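Local coordinates for protein 361aa long hypothetical D-aminopeptidase (Pyrococcus horikoshii, PDB 2DRH) that probably acts as an aminopeptidase of the DmpA-like S58 peptidase family, although its actual function has not been established, at residues A[17-22]-A[187-192]; A[23-28]-A[284-289]. One frame throughout, in Å; residues are numbered along the deposited sequence.

Contact 1. Residues A[17-22]-A[187-192]; sequences KRNKIT and SASRIV
Ser187 receives the backbone of Ile21 where the loop ahead of strand 28-36 passes almost crosswise over strand 184-193, one strand of the large mixed sheet of this DmpA-like fold. The acceptor is Ser187 OG, 3.0 Å from Ile21 N; the same hydroxyl must be the donor to the carbonyl of Ala203 on strand 198-207, so it joins loop to sheet, donating once and accepting once. Lys20 CA packs against the same oxygen, 3.6 Å from Ser187 OG. One residue on, the contact becomes a carbon-hydrogen one: Ala188 CA points its hydrogen at Asn19 O, 3.2 Å away, while Ala188 CB lies 3.5 Å from Asn19 OD1 and also packs on helix 309-328. At Ser189 the Asn19 carboxamide meets the strand backbone through OD1. The chi1 of -169° swings CG away from the backbone N and puts OD1 against the strand, where it takes Ser189 N at 3.1 Å; the bond is nearly straight at hydrogen (169°), but the donor stands 37° above the carbonyl plane, off the lone-pair positions. The other end of the amide, ND2, bonds Glu321 of helix 309-328. Were Asn19 an alanine, Ser189 N would probably lose this acceptor and Glu321 one of its donors. Ser189 CB meets Lys20 O at 3.4 Å. Arg190 reaches Glu317 and Glu321 by salt bridges, and its NH1 donates to Ser189 O at 2.9 Å, the oxygen lying close to the guanidinium plane.

Contact 2. Residues A[23-28]-A[284-289]; sequences DVKGVK and FSTANR
The Phe284 ring presents its edge to Val27: Phe284 CZ lies 4.2 Å from Val27 CG2, and the methyl sits near the plane of the ring. Neither face is taken by residues 23-28; the ring packs instead among side chains of its own sheet, Ile243 and Ala245 on strand 240-246 and Val67 and Ala69 on strand 65-73. Beside this edge contact stands Thr286, at the corner the chain turns at residues 286-287. Its methyl CG2 meets two valines, lying 4.0 Å from Val24 CG1 and 4.3 Å from Val27 CG2. Both valines belong to a type II beta turn, closed by Val27 N bonding Val24 O at 3.0 Å, with Gly26 at the positive phi (103°) such a turn uses at its third position. Lys25, the second residue of the turn, starts with CG between its backbone N and carbonyl carbon (chi1 71°), then bends at chi2 and again at chi4, a folded course that brings the ammonium across to the threonine. Lys25 NZ donates to Thr286 OG1 over a short 2.6 Å. The corner itself is an ST turn, Ser285 OG accepting from Ala287 N at 3.1 Å. Thr286 thus divides its side chain, methyl to the valines and hydroxyl to the lysine. Asp247, outside the two segments, also touches Lys25. Thr286 OG1 is neutral, so the lysine bond between the segments is charge-to-hydroxyl and not a salt bridge; the rest is apolar packing.

Overall arrangement
The four segments alternate along the chain: 17-22 and 23-28 are consecutive, then come 187-192 and 284-289. One loop ahead of strand 28-36 therefore supplies the first half of both contacts, whose centres lie about 12 Å apart. Contact 1 places it on strand 184-193 and contact 2 beside residues 284-286, where the chain turns; strands 198-207 and 240-246 connect 184-193 to 278-285 within the same mixed sheet, so the loop spans several strands. Asp23 ties the contacts together: its OD2 is 2.6 Å from Ser189 OG and its OD1 2.8 Å from Arg18 N, both probable hydrogen bonds; OD2 also takes Lys20 N. Neither contact touches another subunit, so this packing is internal to the chain.

Contact 1. Residues A[17-22]-A[187-192]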
ATOM      1  N   LYS A  17     -28.994 -12.951 -16.722  1.00 32.79           N
ATOM      2  CA  LYS A  17     -29.933 -14.049 -16.947  1.00 33.71           C
ATOM      3  C   LYS A  17     -30.020 -15.048 -15.793  1.00 33.09           C
ATOM      4  O   LYS A  17     -31.112 -15.391 -15.343  1.00 32.94           O
ATOM      5  CB  LYS A  17     -29.567 -14.795 -18.236  1.00 36.17           C
ATOM      6  CG  LYS A  17     -29.644 -13.932 -19.487  1.00 40.65           C
ATOM      7  CD  LYS A  17     -29.221 -14.696 -20.737  1.00 43.20           C
ATOM      8  CE  LYS A  17     -30.120 -15.897 -21.005  1.00 44.89           C
ATOM      9  NZ  LYS A  17     -29.728 -16.614 -22.258  1.00 46.47           N
ATOM     10  N   ARG A  18     -28.870 -15.517 -15.321  1.00 31.93           N
ATOM     11  CA  ARG A  18     -28.837 -16.486 -14.229  1.00 30.89           C
ATOM     12  C   ARG A  18     -28.705 -15.799 -12.864  1.00 29.31           C
ATOM     13  O   ARG A  18     -28.954 -16.409 -11.825  1.00 29.34           O
ATOM     14  CB  ARG A  18     -27.659 -17.446 -14.432  1.00 32.03           C
ATOM     15  CG  ARG A  18     -27.455 -17.884 -15.883  1.00 34.42           C
ATOM     16  CD  ARG A  18     -26.178 -18.704 -16.060  1.00 35.93           C
ATOM     17  NE  ARG A  18     -26.344 -20.095 -15.648  1.00 38.63           N
ATOM     18  CZ  ARG A  18     -26.536 -21.108 -16.488  1.00 37.59           C
ATOM     19  NH1 ARG A  18     -26.584 -20.895 -17.794  1.00 37.56           N
ATOM     20  NH2 ARG A  18     -26.682 -22.338 -16.019  1.00 38.85           N
ATOM     21  N   ASN A  19     -28.334 -14.524 -12.880  1.00 26.88           N
ATOM     22  CA  ASN A  19     -28.121 -13.758 -11.657  1.00 25.30           C
ATOM     23  C   ASN A  19     -27.066 -14.487 -10.823  1.00 25.64           C
ATOM     24  O   ASN A  19     -27.246 -14.746  -9.631  1.00 24.61           O
ATOM     25  CB  ASN A  19     -29.421 -13.588 -10.861  1.00 23.43           C
ATOM     26  CG  ASN A  19     -29.275 -12.580  -9.722  1.00 25.28           C
ATOM     27  OD1 ASN A  19     -28.512 -11.614  -9.829  1.00 21.61           O
ATOM     28  ND2 ASN A  19     -30.014 -12.792  -8.635  1.00 22.29           N
ATOM     29  N   LYS A  20     -25.968 -14.828 -11.492  1.00 25.96           N
ATOM     30  CA  LYS A  20     -24.837 -15.517 -10.881  1.00 25.82           C
ATOM     31  C   LYS A  20     -23.574 -14.998 -11.551  1.00 24.72           C
ATOM     32  O   LYS A  20     -23.627 -14.454 -12.660  1.00 24.91           O
ATOM     33  CB  LYS A  20     -24.936 -17.027 -11.095  1.00 25.31           C
ATOM     34  CG  LYS A  20     -26.034 -17.734 -10.314  1.00 23.90           C
ATOM     35  CD  LYS A  20     -26.105 -19.197 -10.743  1.00 24.16           C
ATOM     36  CE  LYS A  20     -27.153 -19.987  -9.970  1.00 25.64           C
ATOM     37  NZ  LYS A  20     -26.691 -20.360  -8.596  1.00 24.53           N
ATOM     38  N   ILE A  21     -22.438 -15.170 -10.884  1.00 22.59           N
ATOM     39  CA  ILE A  21     -21.167 -14.708 -11.427  1.00 20.94           C
ATOM     40  C   ILE A  21     -20.884 -15.283 -12.824  1.00 20.63           C
ATOM     41  O   ILE A  21     -20.181 -14.667 -13.623  1.00 19.00           O
ATOM     42  CB  ILE A  21     -20.001 -15.065 -10.480  1.00 17.37           C
ATOM     43  CG1 ILE A  21     -18.726 -14.366 -10.944  1.00 17.74           C
ATOM     44  CG2 ILE A  21     -19.812 -16.580 -10.425  1.00 14.51           C
ATOM     45  CD1 ILE A  21     -17.549 -14.529  -9.990  1.00 17.35           C
ATOM     46  N   THR A  22     -21.439 -16.458 -13.111  1.00 22.28           N
ATOM     47  CA  THR A  22     -21.240 -17.109 -14.407  1.00 22.66           C
ATOM     48  C   THR A  22     -21.992 -16.427 -15.550  1.00 24.03           C
ATOM     49  O   THR A  22     -21.960 -16.900 -16.689  1.00 22.49           O
ATOM     50  CB  THR A  22     -21.653 -18.586 -14.364  1.00 20.58           C
ATOM     51  OG1 THR A  22     -22.959 -18.699 -13.791  1.00 22.39           O
ATOM     52  CG2 THR A  22     -20.666 -19.389 -13.538  1.00 23.05           C
ATOM     53  N   SER A 187     -24.419 -15.699  -4.679  1.00 18.47           N
ATOM     54  CA  SER A 187     -23.987 -15.095  -5.934  1.00 19.26           C
ATOM     55  C   SER A 187     -25.066 -14.234  -6.575  1.00 19.64           C
ATOM     56  O   SER A 187     -26.253 -14.365  -6.276  1.00 18.50           O
ATOM     57  CB  SER A 187     -23.535 -16.180  -6.920  1.00 17.50           C
ATOM     58  OG  SER A 187     -22.708 -15.623  -7.937  1.00 20.44           O
ATOM     59  N   ALA A 188     -24.636 -13.335  -7.450  1.00 21.19           N
ATOM     60  CA  ALA A 188     -25.553 -12.442  -8.139  1.00 21.36           C
ATOM     61  C   ALA A 188     -24.782 -11.681  -9.200  1.00 21.16           C
ATOM     62  O   ALA A 188     -23.555 -11.635  -9.163  1.00 21.11           O
ATOM     63  CB  ALA A 188     -26.194 -11.465  -7.147  1.00 20.71           C
ATOM     64  N   SER A 189     -25.500 -11.089 -10.147  1.00 20.80           N
ATOM     65  CA  SER A 189     -24.861 -10.330 -11.210  1.00 22.53           C
ATOM     66  C   SER A 189     -25.707  -9.119 -11.557  1.00 23.70           C
ATOM     67  O   SER A 189     -26.886  -9.053 -11.213  1.00 24.94           O
ATOM     68  CB  SER A 189     -24.683 -11.196 -12.461  1.00 22.11           C
ATOM     69  OG  SER A 189     -25.936 -11.497 -13.044  1.00 23.15           O
ATOM     70  N   ARG A 190     -25.091  -8.158 -12.234  1.00 24.55           N
ATOM     71  CA  ARG A 190     -25.776  -6.942 -12.646  1.00 24.36           C
ATOM     72  C   ARG A 190     -25.304  -6.558 -14.034  1.00 25.30           C
ATOM     73  O   ARG A 190     -24.151  -6.799 -14.392  1.00 24.91           O
ATOM     74  CB  ARG A 190     -25.474  -5.796 -11.673  1.00 24.20           C
ATOM     75  CG  ARG A 190     -26.168  -5.922 -10.330  1.00 25.48           C
ATOM     76  CD  ARG A 190     -27.684  -5.891 -10.487  1.00 25.14           C
ATOM     77  NE  ARG A 190     -28.370  -5.848  -9.198  1.00 25.94           N
ATOM     78  CZ  ARG A 190     -28.555  -6.895  -8.401  1.00 25.78           C
ATOM     79  NH1 ARG A 190     -28.108  -8.097  -8.748  1.00 23.10           N
ATOM     80  NH2 ARG A 190     -29.194  -6.737  -7.249  1.00 26.24           N
ATOM     81  N   ILE A 191     -26.204  -5.966 -14.812  1.00 27.29           N
ATOM     82  CA  ILE A 191     -25.895  -5.525 -16.168  1.00 26.48           C
ATOM     83  C   ILE A 191     -25.852  -4.007 -16.156  1.00 25.89           C
ATOM     84  O   ILE A 191     -26.681  -3.375 -15.506  1.00 27.29           O
ATOM     85  CB  ILE A 191     -26.989  -5.975 -17.161  1.00 28.01           C
ATOM     86  CG1 ILE A 191     -27.068  -7.502 -17.190  1.00 28.82           C
ATOM     87  CG2 ILE A 191     -26.700  -5.421 -18.549  1.00 27.63           C
ATOM     88  CD1 ILE A 191     -25.792  -8.174 -17.645  1.00 29.15           C
ATOM     89  N   VAL A 192     -24.891  -3.420 -16.861  1.00 26.17           N
ATOM     90  CA  VAL A 192     -24.779  -1.962 -16.920  1.00 26.61           C
ATOM     91  C   VAL A 192     -24.406  -1.515 -18.330  1.00 27.59           C
ATOM     92  O   VAL A 192     -23.620  -2.177 -19.016  1.00 29.35           O
ATOM     93  CB  VAL A 192     -23.702  -1.420 -15.927  1.00 26.03           C
ATOM     94  CG1 VAL A 192     -23.885  -2.064 -14.554  1.00 26.45           C
ATOM     95  CG2 VAL A 192     -22.300  -1.687 -16.457  1.00 22.04           C
TER

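Contact 2. Residues A[23-28]-A[284-289]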
ATOM      1  N   ASP A  23     -22.685 -15.333 -15.248  1.00 25.87           N
ATOM      2  CA  ASP A  23     -23.377 -14.593 -16.294  1.00 27.05           C
ATOM      3  C   ASP A  23     -22.269 -13.913 -17.081  1.00 28.01           C
ATOM      4  O   ASP A  23     -22.484 -13.397 -18.178  1.00 28.29           O
ATOM      5  CB  ASP A  23     -24.342 -13.557 -15.709  1.00 27.48           C
ATOM      6  CG  ASP A  23     -25.681 -14.162 -15.334  1.00 26.23           C
ATOM      7  OD1 ASP A  23     -26.195 -14.974 -16.127  1.00 26.18           O
ATOM      8  OD2 ASP A  23     -26.227 -13.826 -14.264  1.00 24.62           O
ATOM      9  N   VAL A  24     -21.074 -13.908 -16.496  1.00 28.03           N
ATOM     10  CA  VAL A  24     -19.904 -13.356 -17.167  1.00 26.75           C
ATOM     11  C   VAL A  24     -19.464 -14.561 -17.995  1.00 27.07           C
ATOM     12  O   VAL A  24     -18.898 -15.520 -17.466  1.00 25.99           O
ATOM     13  CB  VAL A  24     -18.799 -12.961 -16.156  1.00 26.06           C
ATOM     14  CG1 VAL A  24     -17.572 -12.437 -16.894  1.00 23.11           C
ATOM     15  CG2 VAL A  24     -19.324 -11.890 -15.205  1.00 25.72           C
ATOM     16  N   LYS A  25     -19.763 -14.520 -19.290  1.00 28.23           N
ATOM     17  CA  LYS A  25     -19.454 -15.623 -20.194  1.00 27.66           C
ATOM     18  C   LYS A  25     -18.050 -16.191 -20.028  1.00 26.15           C
ATOM     19  O   LYS A  25     -17.058 -15.459 -20.065  1.00 24.96           O
ATOM     20  CB  LYS A  25     -19.663 -15.193 -21.653  1.00 29.51           C
ATOM     21  CG  LYS A  25     -18.626 -14.212 -22.177  1.00 32.29           C
ATOM     22  CD  LYS A  25     -18.881 -12.794 -21.683  1.00 34.63           C
ATOM     23  CE  LYS A  25     -17.657 -11.909 -21.873  1.00 34.39           C
ATOM     24  NZ  LYS A  25     -16.562 -12.323 -20.944  1.00 30.86           N
ATOM     25  N   GLY A  26     -17.978 -17.507 -19.850  1.00 25.54           N
ATOM     26  CA  GLY A  26     -16.691 -18.158 -19.694  1.00 26.51           C
ATOM     27  C   GLY A  26     -16.379 -18.524 -18.257  1.00 27.02           C
ATOM     28  O   GLY A  26     -15.691 -19.515 -18.003  1.00 28.40           O
ATOM     29  N   VAL A  27     -16.874 -17.727 -17.313  1.00 27.14           N
ATOM     30  CA  VAL A  27     -16.633 -17.995 -15.896  1.00 27.33           C
ATOM     31  C   VAL A  27     -17.389 -19.255 -15.485  1.00 27.52           C
ATOM     32  O   VAL A  27     -18.527 -19.465 -15.895  1.00 27.53           O
ATOM     33  CB  VAL A  27     -17.087 -16.798 -15.012  1.00 26.76           C
ATOM     34  CG1 VAL A  27     -16.970 -17.149 -13.529  1.00 25.94           C
ATOM     35  CG2 VAL A  27     -16.231 -15.581 -15.327  1.00 26.44           C
ATOM     36  N   LYS A  28     -16.745 -20.095 -14.680  1.00 28.09           N
ATOM     37  CA  LYS A  28     -17.359 -21.333 -14.217  1.00 28.36           C
ATOM     38  C   LYS A  28     -17.084 -21.583 -12.733  1.00 28.23           C
ATOM     39  O   LYS A  28     -16.035 -21.193 -12.217  1.00 25.71           O
ATOM     40  CB  LYS A  28     -16.848 -22.498 -15.065  1.00 30.21           C
ATOM     41  CG  LYS A  28     -17.289 -22.402 -16.534  1.00 35.03           C
ATOM     42  CD  LYS A  28     -16.536 -23.374 -17.424  1.00 35.53           C
ATOM     43  CE  LYS A  28     -16.782 -24.816 -17.021  1.00 37.56           C
ATOM     44  NZ  LYS A  28     -15.841 -25.743 -17.724  1.00 38.49           N
ATOM     45  N   PHE A 284     -11.430  -9.442 -11.290  1.00 21.47           N
ATOM     46  CA  PHE A 284     -10.727  -9.735 -12.532  1.00 20.30           C
ATOM     47  C   PHE A 284     -11.632  -9.513 -13.734  1.00 22.26           C
ATOM     48  O   PHE A 284     -12.859  -9.570 -13.620  1.00 22.75           O
ATOM     49  CB  PHE A 284     -10.199 -11.175 -12.524  1.00 20.68           C
ATOM     50  CG  PHE A 284     -11.273 -12.239 -12.592  1.00 20.95           C
ATOM     51  CD1 PHE A 284     -11.829 -12.622 -13.815  1.00 21.28           C
ATOM     52  CD2 PHE A 284     -11.707 -12.883 -11.433  1.00 19.04           C
ATOM     53  CE1 PHE A 284     -12.797 -13.633 -13.882  1.00 20.72           C
ATOM     54  CE2 PHE A 284     -12.669 -13.890 -11.487  1.00 19.51           C
ATOM     55  CZ  PHE A 284     -13.216 -14.269 -12.717  1.00 20.69           C
ATOM     56  N   SER A 285     -11.021  -9.244 -14.880  1.00 22.27           N
ATOM     57  CA  SER A 285     -11.763  -9.021 -16.110  1.00 23.84           C
ATOM     58  C   SER A 285     -11.428 -10.113 -17.116  1.00 23.79           C
ATOM     59  O   SER A 285     -10.314 -10.621 -17.143  1.00 24.27           O
ATOM     60  CB  SER A 285     -11.418  -7.649 -16.697  1.00 26.30           C
ATOM     61  OG  SER A 285     -11.994  -7.480 -17.985  1.00 28.14           O
ATOM     62  N   THR A 286     -12.404 -10.479 -17.935  1.00 24.97           N
ATOM     63  CA  THR A 286     -12.207 -11.508 -18.950  1.00 25.43           C
ATOM     64  C   THR A 286     -11.951 -10.838 -20.292  1.00 26.56           C
ATOM     65  O   THR A 286     -11.711 -11.506 -21.292  1.00 27.24           O
ATOM     66  CB  THR A 286     -13.462 -12.380 -19.102  1.00 25.90           C
ATOM     67  OG1 THR A 286     -14.580 -11.540 -19.423  1.00 26.76           O
ATOM     68  CG2 THR A 286     -13.760 -13.132 -17.813  1.00 26.32           C
ATOM     69  N   ALA A 287     -12.001  -9.511 -20.305  1.00 27.02           N
ATOM     70  CA  ALA A 287     -11.815  -8.741 -21.530  1.00 27.37           C
ATOM     71  C   ALA A 287     -10.415  -8.777 -22.145  1.00 28.65           C
ATOM     72  O   ALA A 287     -10.277  -8.735 -23.375  1.00 29.30           O
ATOM     73  CB  ALA A 287     -12.242  -7.299 -21.292  1.00 25.87           C
ATOM     74  N   ASN A 288      -9.378  -8.849 -21.312  1.00 27.33           N
ATOM     75  CA  ASN A 288      -8.006  -8.880 -21.815  1.00 28.70           C
ATOM     76  C   ASN A 288      -7.226 -10.105 -21.366  1.00 30.55           C
ATOM     77  O   ASN A 288      -6.853 -10.219 -20.193  1.00 31.42           O
ATOM     78  CB  ASN A 288      -7.236  -7.630 -21.374  1.00 27.83           C
ATOM     79  CG  ASN A 288      -7.665  -6.378 -22.120  1.00 29.51           C
ATOM     80  OD1 ASN A 288      -7.326  -6.188 -23.292  1.00 27.14           O
ATOM     81  ND2 ASN A 288      -8.415  -5.516 -21.442  1.00 30.55           N
ATOM     82  N   ARG A 289      -6.969 -11.019 -22.295  1.00 30.36           N
ATOM     83  CA  ARG A 289      -6.202 -12.211 -21.962  1.00 32.38           C
ATOM     84  C   ARG A 289      -4.726 -11.930 -22.200  1.00 33.00           C
ATOM     85  O   ARG A 289      -4.347 -11.382 -23.236  1.00 33.55           O
ATOM     86  CB  ARG A 289      -6.657 -13.413 -22.795  1.00 33.00           C
ATOM     87  CG  ARG A 289      -8.006 -13.979 -22.369  1.00 33.31           C
ATOM     88  CD  ARG A 289      -8.278 -15.328 -23.028  1.00 34.69           C
ATOM     89  NE  ARG A 289      -9.623 -15.821 -22.742  1.00 34.91           N
ATOM     90  CZ  ARG A 289     -10.084 -17.009 -23.123  1.00 35.39           C
ATOM     91  NH1 ARG A 289      -9.309 -17.838 -23.809  1.00 35.53           N
ATOM     92  NH2 ARG A 289     -11.326 -17.366 -22.825  1.00 34.71           N
TER